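Local coordinates for protein metallo-beta-lactamase (Simiduia agarivorans, PDB 6MFI) that probably hydrolyses beta-lactam antibiotics as a class B3 metallo-beta-lactamase with two zinc ions bound in its active site, at residues 102-107 with 173-178. Numbering follows the deposited sequence.
Sequences DVKILL and IALGNL
Ile-105 and Leu-175 bring the backbones nearest, their CA atoms 7.9 Å apart, where strands 103-107 and 173-175 run nearly antiparallel (166°) with axes 8.5 Å apart; with no hydrogen bond between them, this is face-to-face packing of two sheets. Ile-105 sits at the middle of the interface. Its CG1 lies anti to the carbonyl carbon (chi1 -66°) and the chain is extended at chi2, which carries CD1 over to the facing strand, tip to tip with Leu-175. There CD1 meets Ile-173 CG2 at 3.7 Å and Leu-175 CB at 3.8 Å, and lies against the Ala-174 carbonyl oxygen. Toward Ile-173 the chains slide past each other in opposite directions, and a second methyl pair, Ile-105 CG2 and Ile-173 CG2, adds a looser touch at 4.1 Å.

Strand 103-107 is interior to the seven-stranded sheet, flanked by 74-78 and 129-132; the edge strand 172-175 of the five-stranded sheet lies over it, where the two sheets of the metallo-beta-lactamase alpha-beta/beta-alpha sandwich face each other. Tyr-131 of strand 129-132 and Trp-195 of strand 193-199 continue the apolar layer around Ile-173 and Leu-107, whose CD2 reaches Ile-173 CG1 at 4.2 Å. Beyond Leu-107 the chain leads to the zinc ligands His-110 and His-112.

At the other end, the methyls of Leu-175 cross the Lys-104 chain at about a right angle: CD2 is 3.7 Å from Lys-104 CB. The lysine contributes only the base of its chain, for it bends at chi2 (-59°) and carries NZ away to a hydrogen bond with Ser-101 O. Next, a type II' turn, with Gly-176 at positive phi, reverses strand 172-175 into 178-184, its ends bonded twice: Leu-178 N to Leu-175 O (3.0 Å) and Leu-175 N to Leu-178 O.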
ATOM      1  N   ASP A 102      -1.658   9.769 -17.925  1.00 14.80           N
ATOM      2  CA  ASP A 102      -1.645   8.365 -18.315  1.00 14.77           C
ATOM      3  C   ASP A 102      -1.966   7.431 -17.157  1.00 14.28           C
ATOM      4  O   ASP A 102      -2.212   6.243 -17.392  1.00 11.62           O
ATOM      5  CB  ASP A 102      -0.289   7.996 -18.920  1.00 14.27           C
ATOM      6  CG  ASP A 102      -0.108   8.550 -20.318  1.00 14.47           C
ATOM      7  OD1 ASP A 102      -1.124   8.913 -20.948  1.00 14.91           O
ATOM      8  OD2 ASP A 102       1.047   8.619 -20.788  1.00 14.57           O
ATOM      9  N   VAL A 103      -1.964   7.928 -15.922  1.00 10.75           N
ATOM     10  CA  VAL A 103      -2.430   7.142 -14.785  1.00 11.74           C
ATOM     11  C   VAL A 103      -3.950   7.047 -14.883  1.00 11.99           C
ATOM     12  O   VAL A 103      -4.655   8.039 -14.681  1.00 10.53           O
ATOM     13  CB  VAL A 103      -1.994   7.759 -13.452  1.00 11.59           C
ATOM     14  CG1 VAL A 103      -2.467   6.899 -12.290  1.00 11.87           C
ATOM     15  CG2 VAL A 103      -0.484   7.930 -13.415  1.00 11.63           C
ATOM     16  N   LYS A 104      -4.457   5.856 -15.201  1.00 11.81           N
ATOM     17  CA  LYS A 104      -5.882   5.667 -15.431  1.00 12.31           C
ATOM     18  C   LYS A 104      -6.617   5.056 -14.248  1.00 12.50           C
ATOM     19  O   LYS A 104      -7.845   5.181 -14.176  1.00 13.26           O
ATOM     20  CB  LYS A 104      -6.107   4.782 -16.663  1.00 12.91           C
ATOM     21  CG  LYS A 104      -5.352   5.229 -17.903  1.00 13.50           C
ATOM     22  CD  LYS A 104      -5.731   6.646 -18.303  1.00 14.45           C
ATOM     23  CE  LYS A 104      -4.986   7.081 -19.555  1.00 15.78           C
ATOM     24  NZ  LYS A 104      -5.302   8.486 -19.933  1.00 16.17           N
ATOM     25  N   ILE A 105      -5.913   4.405 -13.325  1.00 12.22           N
ATOM     26  CA  ILE A 105      -6.543   3.702 -12.213  1.00 12.31           C
ATOM     27  C   ILE A 105      -5.775   4.012 -10.936  1.00 11.21           C
ATOM     28  O   ILE A 105      -4.542   3.953 -10.916  1.00 10.04           O
ATOM     29  CB  ILE A 105      -6.595   2.179 -12.458  1.00 12.93           C
ATOM     30  CG1 ILE A 105      -7.523   1.860 -13.632  1.00 14.10           C
ATOM     31  CG2 ILE A 105      -7.051   1.446 -11.206  1.00 12.18           C
ATOM     32  CD1 ILE A 105      -7.634   0.385 -13.943  1.00 14.92           C
ATOM     33  N   LEU A 106      -6.505   4.347  -9.875  1.00 10.71           N
ATOM     34  CA  LEU A 106      -5.933   4.578  -8.555  1.00 10.68           C
ATOM     35  C   LEU A 106      -6.408   3.489  -7.603  1.00 11.12           C
ATOM     36  O   LEU A 106      -7.611   3.224  -7.507  1.00 12.07           O
ATOM     37  CB  LEU A 106      -6.328   5.956  -8.017  1.00  9.26           C
ATOM     38  CG  LEU A 106      -5.738   7.182  -8.712  1.00 10.77           C
ATOM     39  CD1 LEU A 106      -6.399   8.447  -8.195  1.00 10.60           C
ATOM     40  CD2 LEU A 106      -4.232   7.246  -8.513  1.00 10.33           C
ATOM     41  N   LEU A 107      -5.466   2.862  -6.907  1.00 10.74           N
ATOM     42  CA  LEU A 107      -5.758   1.851  -5.903  1.00 10.31           C
ATOM     43  C   LEU A 107      -5.216   2.305  -4.553  1.00  9.76           C
ATOM     44  O   LEU A 107      -4.522   3.319  -4.444  1.00  9.01           O
ATOM     45  CB  LEU A 107      -5.164   0.492  -6.291  1.00 11.05           C
ATOM     46  CG  LEU A 107      -5.539  -0.043  -7.675  1.00 11.95           C
ATOM     47  CD1 LEU A 107      -4.855  -1.377  -7.939  1.00 12.18           C
ATOM     48  CD2 LEU A 107      -7.049  -0.171  -7.810  1.00 12.80           C
ATOM     49  N   ILE A 173      -8.303  -6.195 -11.428  1.00 19.45           N
ATOM     50  CA  ILE A 173      -8.242  -4.863 -12.019  1.00 18.96           C
ATOM     51  C   ILE A 173      -7.478  -4.977 -13.329  1.00 19.02           C
ATOM     52  O   ILE A 173      -6.314  -5.398 -13.339  1.00 19.41           O
ATOM     53  CB  ILE A 173      -7.576  -3.848 -11.078  1.00 18.52           C
ATOM     54  CG1 ILE A 173      -8.474  -3.568  -9.872  1.00 18.71           C
ATOM     55  CG2 ILE A 173      -7.255  -2.562 -11.820  1.00 17.93           C
ATOM     56  CD1 ILE A 173      -9.729  -2.791 -10.207  1.00 18.76           C
ATOM     57  N   ALA A 174      -8.127  -4.609 -14.430  1.00 19.39           N
ATOM     58  CA  ALA A 174      -7.560  -4.747 -15.764  1.00 19.82           C
ATOM     59  C   ALA A 174      -7.387  -3.374 -16.397  1.00 19.07           C
ATOM     60  O   ALA A 174      -8.292  -2.535 -16.330  1.00 18.93           O
ATOM     61  CB  ALA A 174      -8.445  -5.630 -16.647  1.00 21.15           C
ATOM     62  N   LEU A 175      -6.224  -3.154 -17.013  1.00 18.94           N
ATOM     63  CA  LEU A 175      -5.941  -1.906 -17.721  1.00 18.50           C
ATOM     64  C   LEU A 175      -4.921  -2.233 -18.808  1.00 19.36           C
ATOM     65  O   LEU A 175      -3.716  -2.279 -18.538  1.00 19.65           O
ATOM     66  CB  LEU A 175      -5.428  -0.834 -16.773  1.00 17.18           C
ATOM     67  CG  LEU A 175      -5.205   0.547 -17.392  1.00 16.25           C
ATOM     68  CD1 LEU A 175      -6.530   1.175 -17.808  1.00 15.84           C
ATOM     69  CD2 LEU A 175      -4.453   1.455 -16.430  1.00 14.88           C
ATOM     70  N   GLY A 176      -5.407  -2.454 -20.027  1.00 19.89           N
ATOM     71  CA  GLY A 176      -4.549  -2.905 -21.104  1.00 20.09           C
ATOM     72  C   GLY A 176      -3.929  -4.254 -20.808  1.00 20.78           C
ATOM     73  O   GLY A 176      -4.644  -5.238 -20.595  1.00 22.19           O
ATOM     74  N   ASN A 177      -2.599  -4.317 -20.792  1.00 21.12           N
ATOM     75  CA  ASN A 177      -1.905  -5.548 -20.445  1.00 22.71           C
ATOM     76  C   ASN A 177      -1.728  -5.722 -18.943  1.00 22.27           C
ATOM     77  O   ASN A 177      -1.247  -6.776 -18.514  1.00 23.68           O
ATOM     78  CB  ASN A 177      -0.533  -5.600 -21.126  1.00 23.06           C
ATOM     79  CG  ASN A 177       0.416  -4.538 -20.603  1.00 22.08           C
ATOM     80  OD1 ASN A 177       0.017  -3.401 -20.348  1.00 21.27           O
ATOM     81  ND2 ASN A 177       1.681  -4.906 -20.438  1.00 22.55           N
ATOM     82  N   LEU A 178      -2.100  -4.727 -18.143  1.00 19.70           N
ATOM     83  CA  LEU A 178      -1.934  -4.815 -16.700  1.00 17.62           C
ATOM     84  C   LEU A 178      -3.079  -5.595 -16.067  1.00 18.24           C
ATOM     85  O   LEU A 178      -4.228  -5.529 -16.514  1.00 17.94           O
ATOM     86  CB  LEU A 178      -1.849  -3.420 -16.083  1.00 15.24           C
ATOM     87  CG  LEU A 178      -0.864  -2.475 -16.768  1.00 12.14           C
ATOM     88  CD1 LEU A 178      -0.967  -1.071 -16.188  1.00 11.11           C
ATOM     89  CD2 LEU A 178       0.547  -3.019 -16.637  1.00 12.52           C
TER